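Hydroquinone dioxygenase large subunit (Pseudomonas sp., PDB 4ZXA) probably catalyses, together with a small subunit, the Fe2+-dependent ring-cleaving dioxygenation of hydroquinone, being one of the two subunits of hydroquinone 1,2-dioxygenase. Local coordinates at residues Ala46-Pro51 with His87-Arg92; Leu39-Tyr44 with Ile65-Met70. One frame throughout, in Å; residues are numbered along the deposited sequence. Where two conformers were deposited one is given.

Contact 1 (Ala46-Pro51 with His87-Arg92); sequences ARITWP and HVIGTR
The nearest CA atoms of the two segments are those of Ile48 and Ile89, 8.4 Å apart, so that strand 45-52 and the start of strand 89-93 meet through side chains with no hydrogen bond between them. The arrangement is a sheet-on-sheet packing: Ala46-Pro51 belongs to the antiparallel sheet of strands 37-41, 45-52 and 55-62, whereas Ile89-Arg92 lies in the larger antiparallel sheet that also holds strands 251-257 and 301-307. Ile48 and Trp50, two residues apart, both face His87-Arg92; Thr49 points away from it. Ile89 puts its CD1 against the branch of Ile48, with CG2 at 3.9 Å and CB at 4.1 Å, and the two side chains run at a slant to each other. The same methyl also approaches Trp50 CZ3, at 4.3 Å. The five-membered ring of the Trp50 indole is held by a hydrogen bond from NE1 to the carbonyl O of Val114, while the six-membered ring reaches Ile89 and Val88. Val88 crosses this side chain at about a right angle, its CG1, which is anti to the backbone N (chi1 177°), resting 4.0 Å from Trp50 CH2.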
ATOM      1  N   ALA E  46      -7.215  -9.324  -4.006  1.00 22.24           N
ATOM      2  CA  ALA E  46      -6.770 -10.371  -4.907  1.00 24.12           C
ATOM      3  C   ALA E  46      -5.969 -11.363  -4.073  1.00 24.41           C
ATOM      4  O   ALA E  46      -5.241 -10.978  -3.149  1.00 22.42           O
ATOM      5  CB  ALA E  46      -5.906  -9.796  -6.019  1.00 22.93           C
ATOM      6  N   ARG E  47      -6.103 -12.641  -4.391  1.00 23.80           N
ATOM      7  CA  ARG E  47      -5.394 -13.663  -3.658  1.00 24.14           C
ATOM      8  C   ARG E  47      -4.711 -14.619  -4.610  1.00 24.56           C
ATOM      9  O   ARG E  47      -5.336 -15.129  -5.532  1.00 25.77           O
ATOM     10  CB  ARG E  47      -6.360 -14.422  -2.766  1.00 24.43           C
ATOM     11  CG  ARG E  47      -5.719 -15.617  -2.076  1.00 33.66           C
ATOM     12  CD  ARG E  47      -6.753 -16.384  -1.308  1.00 35.54           C
ATOM     13  NE  ARG E  47      -6.164 -17.474  -0.560  1.00 42.86           N
ATOM     14  CZ  ARG E  47      -6.821 -18.582  -0.241  1.00 48.83           C
ATOM     15  NH1 ARG E  47      -8.085 -18.726  -0.625  1.00 49.88           N
ATOM     16  NH2 ARG E  47      -6.216 -19.545   0.447  1.00 40.38           N
ATOM     17  N   ILE E  48      -3.427 -14.868  -4.375  1.00 27.17           N
ATOM     18  CA  ILE E  48      -2.640 -15.740  -5.232  1.00 27.12           C
ATOM     19  C   ILE E  48      -2.166 -16.912  -4.421  1.00 26.61           C
ATOM     20  O   ILE E  48      -1.590 -16.720  -3.362  1.00 32.33           O
ATOM     21  CB  ILE E  48      -1.385 -15.018  -5.772  1.00 32.92           C
ATOM     22  CG1 ILE E  48      -1.777 -13.697  -6.427  1.00 31.07           C
ATOM     23  CG2 ILE E  48      -0.624 -15.908  -6.768  1.00 24.68           C
ATOM     24  CD1 ILE E  48      -2.716 -13.910  -7.579  1.00 33.01           C
ATOM     25  N   THR E  49      -2.394 -18.127  -4.914  1.00 28.89           N
ATOM     26  CA  THR E  49      -1.840 -19.308  -4.266  1.00 28.98           C
ATOM     27  C   THR E  49      -0.855 -20.022  -5.182  1.00 28.85           C
ATOM     28  O   THR E  49      -0.903 -19.860  -6.400  1.00 29.40           O
ATOM     29  CB  THR E  49      -2.930 -20.306  -3.798  1.00 32.55           C
ATOM     30  OG1 THR E  49      -3.631 -20.835  -4.930  1.00 33.14           O
ATOM     31  CG2 THR E  49      -3.911 -19.634  -2.858  1.00 27.08           C
ATOM     32  N   TRP E  50       0.038 -20.807  -4.589  1.00 26.48           N
ATOM     33  CA  TRP E  50       1.068 -21.511  -5.337  1.00 26.60           C
ATOM     34  C   TRP E  50       1.696 -22.578  -4.448  1.00 30.92           C
ATOM     35  O   TRP E  50       1.745 -22.427  -3.228  1.00 31.10           O
ATOM     36  CB  TRP E  50       2.149 -20.536  -5.824  1.00 23.66           C
ATOM     37  CG  TRP E  50       2.980 -19.965  -4.712  1.00 25.06           C
ATOM     38  CD1 TRP E  50       4.104 -20.516  -4.165  1.00 27.10           C
ATOM     39  CD2 TRP E  50       2.753 -18.736  -4.002  1.00 29.14           C
ATOM     40  NE1 TRP E  50       4.597 -19.704  -3.168  1.00 27.37           N
ATOM     41  CE2 TRP E  50       3.786 -18.607  -3.047  1.00 25.89           C
ATOM     42  CE3 TRP E  50       1.781 -17.726  -4.089  1.00 31.22           C
ATOM     43  CZ2 TRP E  50       3.874 -17.518  -2.178  1.00 26.05           C
ATOM     44  CZ3 TRP E  50       1.870 -16.637  -3.221  1.00 23.70           C
ATOM     45  CH2 TRP E  50       2.908 -16.542  -2.282  1.00 26.77           C
ATOM     46  N   PRO E  51       2.180 -23.669  -5.062  1.00 30.98           N
ATOM     47  CA  PRO E  51       2.828 -24.761  -4.328  1.00 33.95           C
ATOM     48  C   PRO E  51       4.244 -24.400  -3.887  1.00 36.84           C
ATOM     49  O   PRO E  51       4.980 -23.781  -4.663  1.00 33.34           O
ATOM     50  CB  PRO E  51       2.901 -25.875  -5.372  1.00 38.93           C
ATOM     51  CG  PRO E  51       2.931 -25.148  -6.682  1.00 31.57           C
ATOM     52  CD  PRO E  51       2.022 -23.979  -6.493  1.00 29.35           C
ATOM     53  N   HIS E  87       6.012  -6.777  -3.299  0.63 24.66           N
ATOM     54  CA  HIS E  87       7.272  -7.428  -2.964  0.63 24.70           C
ATOM     55  C   HIS E  87       7.218  -8.957  -2.991  0.63 25.58           C
ATOM     56  O   HIS E  87       8.200  -9.625  -2.667  0.63 25.64           O
ATOM     57  CB  HIS E  87       7.810  -6.911  -1.629  0.63 24.35           C
ATOM     58  CG  HIS E  87       8.226  -5.476  -1.674  0.63 22.50           C
ATOM     59  ND1 HIS E  87       7.352  -4.440  -1.430  0.63 22.54           N
ATOM     60  CD2 HIS E  87       9.420  -4.906  -1.960  0.63 23.28           C
ATOM     61  CE1 HIS E  87       7.992  -3.290  -1.554  0.63 23.93           C
ATOM     62  NE2 HIS E  87       9.249  -3.545  -1.871  0.63 26.87           N
ATOM     63  N   VAL E  88       6.075  -9.507  -3.385  1.00 24.99           N
ATOM     64  CA  VAL E  88       5.951 -10.951  -3.528  1.00 21.73           C
ATOM     65  C   VAL E  88       5.681 -11.373  -4.971  1.00 25.31           C
ATOM     66  O   VAL E  88       6.320 -12.285  -5.476  1.00 28.59           O
ATOM     67  CB  VAL E  88       4.845 -11.500  -2.608  1.00 24.24           C
ATOM     68  CG1 VAL E  88       4.661 -12.985  -2.817  1.00 22.62           C
ATOM     69  CG2 VAL E  88       5.195 -11.201  -1.163  1.00 24.97           C
ATOM     70  N   ILE E  89       4.750 -10.691  -5.633  1.00 25.56           N
ATOM     71  CA  ILE E  89       4.228 -11.131  -6.920  1.00 23.89           C
ATOM     72  C   ILE E  89       4.730 -10.309  -8.099  1.00 23.04           C
ATOM     73  O   ILE E  89       4.739  -9.087  -8.050  1.00 28.18           O
ATOM     74  CB  ILE E  89       2.685 -11.076  -6.927  1.00 27.05           C
ATOM     75  CG1 ILE E  89       2.115 -12.025  -5.869  1.00 28.41           C
ATOM     76  CG2 ILE E  89       2.158 -11.425  -8.294  1.00 24.48           C
ATOM     77  CD1 ILE E  89       2.432 -13.499  -6.128  1.00 24.70           C
ATOM     78  N   GLY E  90       5.126 -10.983  -9.172  1.00 24.29           N
ATOM     79  CA  GLY E  90       5.693 -10.292 -10.311  1.00 21.75           C
ATOM     80  C   GLY E  90       5.904 -11.146 -11.547  1.00 25.75           C
ATOM     81  O   GLY E  90       5.745 -12.368 -11.524  1.00 29.55           O
ATOM     82  N   THR E  91       6.252 -10.486 -12.647  1.00 22.01           N
ATOM     83  CA  THR E  91       6.549 -11.171 -13.888  1.00 21.96           C
ATOM     84  C   THR E  91       7.880 -10.705 -14.447  1.00 24.56           C
ATOM     85  O   THR E  91       8.335  -9.596 -14.171  1.00 28.30           O
ATOM     86  CB  THR E  91       5.448 -10.961 -14.926  1.00 18.58           C
ATOM     87  OG1 THR E  91       5.150  -9.575 -15.031  1.00 18.68           O
ATOM     88  CG2 THR E  91       4.192 -11.679 -14.504  1.00 22.80           C
ATOM     89  N   ARG E  92       8.519 -11.567 -15.218  1.00 26.15           N
ATOM     90  CA  ARG E  92       9.772 -11.216 -15.850  1.00 25.22           C
ATOM     91  C   ARG E  92       9.514 -11.528 -17.291  1.00 23.82           C
ATOM     92  O   ARG E  92       9.157 -12.648 -17.617  1.00 27.27           O
ATOM     93  CB  ARG E  92      10.906 -12.090 -15.311  1.00 27.51           C
ATOM     94  CG  ARG E  92      12.281 -11.433 -15.328  1.00 31.90           C
ATOM     95  CD  ARG E  92      12.776 -11.096 -16.745  1.00 28.23           C
ATOM     96  NE  ARG E  92      14.210 -10.793 -16.733  1.00 30.30           N
ATOM     97  CZ  ARG E  92      14.912 -10.371 -17.783  1.00 28.55           C
ATOM     98  NH1 ARG E  92      14.319 -10.171 -18.951  1.00 25.62           N
ATOM     99  NH2 ARG E  92      16.211 -10.142 -17.660  1.00 24.88           N
TER

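Contact 2 (Leu39-Tyr44 with Ile65-Met70)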
ATOM      1  N   LEU E  39      -5.549 -17.784  -8.992  1.00 28.82           N
ATOM      2  CA  LEU E  39      -5.895 -16.392  -8.773  1.00 32.51           C
ATOM      3  C   LEU E  39      -7.394 -16.196  -8.485  1.00 32.92           C
ATOM      4  O   LEU E  39      -8.246 -16.522  -9.325  1.00 27.80           O
ATOM      5  CB  LEU E  39      -5.468 -15.561  -9.984  1.00 30.53           C
ATOM      6  CG  LEU E  39      -3.978 -15.705 -10.292  1.00 32.94           C
ATOM      7  CD1 LEU E  39      -3.736 -16.784 -11.325  1.00 29.79           C
ATOM      8  CD2 LEU E  39      -3.411 -14.365 -10.758  1.00 32.17           C
ATOM      9  N   SER E  40      -7.709 -15.661  -7.303  1.00 26.26           N
ATOM     10  CA  SER E  40      -9.089 -15.329  -6.964  1.00 25.83           C
ATOM     11  C   SER E  40      -9.141 -13.973  -6.290  1.00 26.48           C
ATOM     12  O   SER E  40      -8.123 -13.481  -5.815  1.00 29.20           O
ATOM     13  CB  SER E  40      -9.670 -16.368  -6.015  1.00 28.51           C
ATOM     14  OG  SER E  40      -9.074 -16.249  -4.739  1.00 28.56           O
ATOM     15  N   ARG E  41     -10.326 -13.382  -6.229  1.00 29.71           N
ATOM     16  CA  ARG E  41     -10.501 -12.117  -5.536  1.00 28.45           C
ATOM     17  C   ARG E  41     -11.796 -12.112  -4.740  1.00 29.60           C
ATOM     18  O   ARG E  41     -12.756 -12.783  -5.096  1.00 26.49           O
ATOM     19  CB  ARG E  41     -10.485 -10.951  -6.526  1.00 25.54           C
ATOM     20  CG  ARG E  41     -11.827 -10.650  -7.156  1.00 24.53           C
ATOM     21  CD  ARG E  41     -11.966  -9.179  -7.492  1.00 27.07           C
ATOM     22  NE  ARG E  41     -12.294  -8.376  -6.320  1.00 27.80           N
ATOM     23  CZ  ARG E  41     -12.543  -7.073  -6.350  1.00 29.02           C
ATOM     24  NH1 ARG E  41     -12.505  -6.413  -7.494  1.00 22.20           N
ATOM     25  NH2 ARG E  41     -12.833  -6.429  -5.232  1.00 29.99           N
ATOM     26  N   ASP E  42     -11.812 -11.349  -3.656  1.00 30.98           N
ATOM     27  CA  ASP E  42     -13.028 -11.157  -2.886  1.00 28.54           C
ATOM     28  C   ASP E  42     -13.389  -9.679  -2.863  1.00 29.98           C
ATOM     29  O   ASP E  42     -13.076  -8.945  -3.791  1.00 34.07           O
ATOM     30  CB  ASP E  42     -12.885 -11.711  -1.467  1.00 32.75           C
ATOM     31  CG  ASP E  42     -11.714 -11.122  -0.727  1.00 31.33           C
ATOM     32  OD1 ASP E  42     -11.272 -10.022  -1.098  1.00 27.91           O
ATOM     33  OD2 ASP E  42     -11.237 -11.758   0.229  1.00 30.39           O
ATOM     34  N   GLU E  43     -14.054  -9.246  -1.803  1.00 27.52           N
ATOM     35  CA  GLU E  43     -14.528  -7.874  -1.715  1.00 29.42           C
ATOM     36  C   GLU E  43     -13.398  -6.862  -1.525  1.00 34.07           C
ATOM     37  O   GLU E  43     -13.548  -5.691  -1.855  1.00 31.96           O
ATOM     38  CB  GLU E  43     -15.562  -7.741  -0.597  1.00 28.71           C
ATOM     39  CG  GLU E  43     -16.868  -8.468  -0.871  1.00 34.21           C
ATOM     40  CD  GLU E  43     -16.852  -9.912  -0.410  1.00 34.18           C
ATOM     41  OE1 GLU E  43     -15.774 -10.410  -0.040  1.00 37.17           O
ATOM     42  OE2 GLU E  43     -17.918 -10.552  -0.419  1.00 29.99           O
ATOM     43  N   TYR E  44     -12.270  -7.317  -0.995  1.00 27.71           N
ATOM     44  CA  TYR E  44     -11.141  -6.425  -0.735  1.00 24.92           C
ATOM     45  C   TYR E  44      -9.810  -6.845  -1.377  1.00 26.08           C
ATOM     46  O   TYR E  44      -8.982  -5.990  -1.692  1.00 25.34           O
ATOM     47  CB  TYR E  44     -10.915  -6.277   0.773  1.00 27.01           C
ATOM     48  CG  TYR E  44     -11.783  -5.246   1.460  1.00 28.87           C
ATOM     49  CD1 TYR E  44     -12.675  -5.615   2.461  1.00 27.91           C
ATOM     50  CD2 TYR E  44     -11.706  -3.908   1.117  1.00 27.57           C
ATOM     51  CE1 TYR E  44     -13.453  -4.680   3.098  1.00 26.06           C
ATOM     52  CE2 TYR E  44     -12.485  -2.963   1.751  1.00 29.72           C
ATOM     53  CZ  TYR E  44     -13.360  -3.352   2.741  1.00 30.78           C
ATOM     54  OH  TYR E  44     -14.146  -2.407   3.374  1.00 25.66           O
ATOM     55  N   ILE E  65      -4.895  -2.020  -5.871  1.00 21.30           N
ATOM     56  CA  ILE E  65      -3.463  -2.137  -6.141  1.00 22.52           C
ATOM     57  C   ILE E  65      -3.196  -3.225  -7.183  1.00 25.37           C
ATOM     58  O   ILE E  65      -2.477  -2.994  -8.172  1.00 20.12           O
ATOM     59  CB  ILE E  65      -2.663  -2.364  -4.831  1.00 23.41           C
ATOM     60  CG1 ILE E  65      -2.805  -1.126  -3.937  1.00 22.64           C
ATOM     61  CG2 ILE E  65      -1.208  -2.656  -5.101  1.00 13.43           C
ATOM     62  CD1 ILE E  65      -2.073  -1.233  -2.630  1.00 20.02           C
ATOM     63  N   PHE E  66      -3.816  -4.388  -6.979  1.00 21.72           N
ATOM     64  CA  PHE E  66      -3.661  -5.515  -7.892  1.00 19.04           C
ATOM     65  C   PHE E  66      -4.093  -5.187  -9.309  1.00 23.73           C
ATOM     66  O   PHE E  66      -3.366  -5.477 -10.259  1.00 21.05           O
ATOM     67  CB  PHE E  66      -4.453  -6.728  -7.416  1.00 23.53           C
ATOM     68  CG  PHE E  66      -4.189  -7.964  -8.217  1.00 17.70           C
ATOM     69  CD1 PHE E  66      -4.980  -8.284  -9.309  1.00 19.69           C
ATOM     70  CD2 PHE E  66      -3.143  -8.809  -7.879  1.00 17.53           C
ATOM     71  CE1 PHE E  66      -4.735  -9.437 -10.061  1.00 21.19           C
ATOM     72  CE2 PHE E  66      -2.888  -9.972  -8.623  1.00 19.71           C
ATOM     73  CZ  PHE E  66      -3.688 -10.284  -9.709  1.00 20.00           C
ATOM     74  N   LEU E  67      -5.280  -4.605  -9.452  1.00 22.69           N
ATOM     75  CA  LEU E  67      -5.805  -4.279 -10.778  1.00 22.78           C
ATOM     76  C   LEU E  67      -4.978  -3.228 -11.514  1.00 22.39           C
ATOM     77  O   LEU E  67      -4.732  -3.379 -12.710  1.00 21.63           O
ATOM     78  CB  LEU E  67      -7.272  -3.848 -10.717  1.00 23.37           C
ATOM     79  CG  LEU E  67      -8.192  -4.995 -10.306  1.00 28.62           C
ATOM     80  CD1 LEU E  67      -9.546  -4.456  -9.911  1.00 22.26           C
ATOM     81  CD2 LEU E  67      -8.295  -6.029 -11.439  1.00 23.81           C
ATOM     82  N   ARG E  68      -4.545  -2.175 -10.824  1.00 20.13           N
ATOM     83  CA  ARG E  68      -3.721  -1.168 -11.490  1.00 21.42           C
ATOM     84  C   ARG E  68      -2.447  -1.829 -12.019  1.00 23.39           C
ATOM     85  O   ARG E  68      -2.003  -1.554 -13.150  1.00 25.70           O
ATOM     86  CB  ARG E  68      -3.359  -0.018 -10.547  1.00 25.08           C
ATOM     87  CG  ARG E  68      -4.544   0.737  -9.977  1.00 23.65           C
ATOM     88  CD  ARG E  68      -4.104   2.025  -9.279  1.00 23.41           C
ATOM     89  NE  ARG E  68      -5.168   2.560  -8.433  1.00 28.94           N
ATOM     90  CZ  ARG E  68      -5.215   2.429  -7.110  1.00 29.31           C
ATOM     91  NH1 ARG E  68      -4.242   1.795  -6.459  1.00 26.07           N
ATOM     92  NH2 ARG E  68      -6.238   2.942  -6.442  1.00 28.12           N
ATOM     93  N   ALA E  69      -1.874  -2.722 -11.214  1.00 20.92           N
ATOM     94  CA  ALA E  69      -0.623  -3.383 -11.589  1.00 22.07           C
ATOM     95  C   ALA E  69      -0.807  -4.269 -12.804  1.00 21.84           C
ATOM     96  O   ALA E  69      -0.032  -4.191 -13.747  1.00 22.91           O
ATOM     97  CB  ALA E  69      -0.065  -4.192 -10.433  1.00 20.03           C
ATOM     98  N   MET E  70      -1.844  -5.102 -12.790  1.00 22.63           N
ATOM     99  CA  MET E  70      -2.055  -6.061 -13.872  1.00 24.20           C
ATOM    100  C   MET E  70      -2.439  -5.315 -15.124  1.00 23.79           C
ATOM    101  O   MET E  70      -2.080  -5.715 -16.240  1.00 21.80           O
ATOM    102  CB  MET E  70      -3.139  -7.095 -13.530  1.00 22.42           C
ATOM    103  CG  MET E  70      -3.454  -8.034 -14.699  1.00 23.39           C
ATOM    104  SD  MET E  70      -4.413  -9.487 -14.225  1.00 30.95           S
ATOM    105  CE  MET E  70      -3.174 -10.368 -13.248  1.00 21.39           C
TER
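Leu39 meets Phe66 at the rim of the ring: its CD2 methyl lies near the ring plane, 4.2 Å from CZ. Phe66 extends from the helix with CG anti to the backbone N (chi1 -172°), which carries the far end of the ring toward strand 37-41. Further along this strand, Leu67 CD1 sits obliquely to the Arg41 guanidinium, 4.3 Å from NH1. This second touch involves no polar bond between the segments.

The guanidinium is oriented by its own chain. Arg41 NE and NH2 both donate to the carbonyl O of Asp42, at 2.7 and 2.9 Å, a side-on grip by two nitrogens on one atom. The acceptor is nearly in the guanidinium plane, and both donors lie in the carbonyl plane. Arg41 NH2 also donates to the carbonyl O of Ala153, a bond that should help to fix the group's rotation. The touches of Leu39 on Phe66 and Arg41 on Leu67 set helix 63-75 against one face of an antiparallel sheet, in which strand 37-41 pairs with strand 45-52. After the strand, Asp42 forms an Asx turn, its OD1 accepting from Tyr44 N at 2.9 Å from above the carboxylate plane.

On the helix side, Phe85 meets the Phe66 ring edge-to-face, while Trp136 of helix 122-136 packs against both Leu39 and Leu67. The turn also reaches another copy of this protein: Asp42 OD2 is hydrogen-bonded to Thr308 OG1 of this second subunit, and Tyr44 OH to Glu249 OE2 of the same neighbour.

How the contacts relate
Contacts 1 and 2 have centres 11 Å apart and share one sheet, in which strands 37-41 and 45-52 are antiparallel neighbours; a probable hydrogen bond from Arg47 N to Ser40 O, 2.6 Å long, joins them. Their segments alternate along the chain. In space the strand pair meets both helix 63-75 and Val88-Ile89, at the start of strand 89-93. Phe66 of contact 2 also packs on Ala46 and Ile48 of contact 1, and its CE2 lies 4.1 Å from Ile48 CD1. None of the contacting residues binds cadmium or 4-hydroxybenzonitrile, but Trp76 of the ligand pocket directly follows helix 63-75, and strand 89-93 shares its sheet with the strand bearing the cadmium ligand His256.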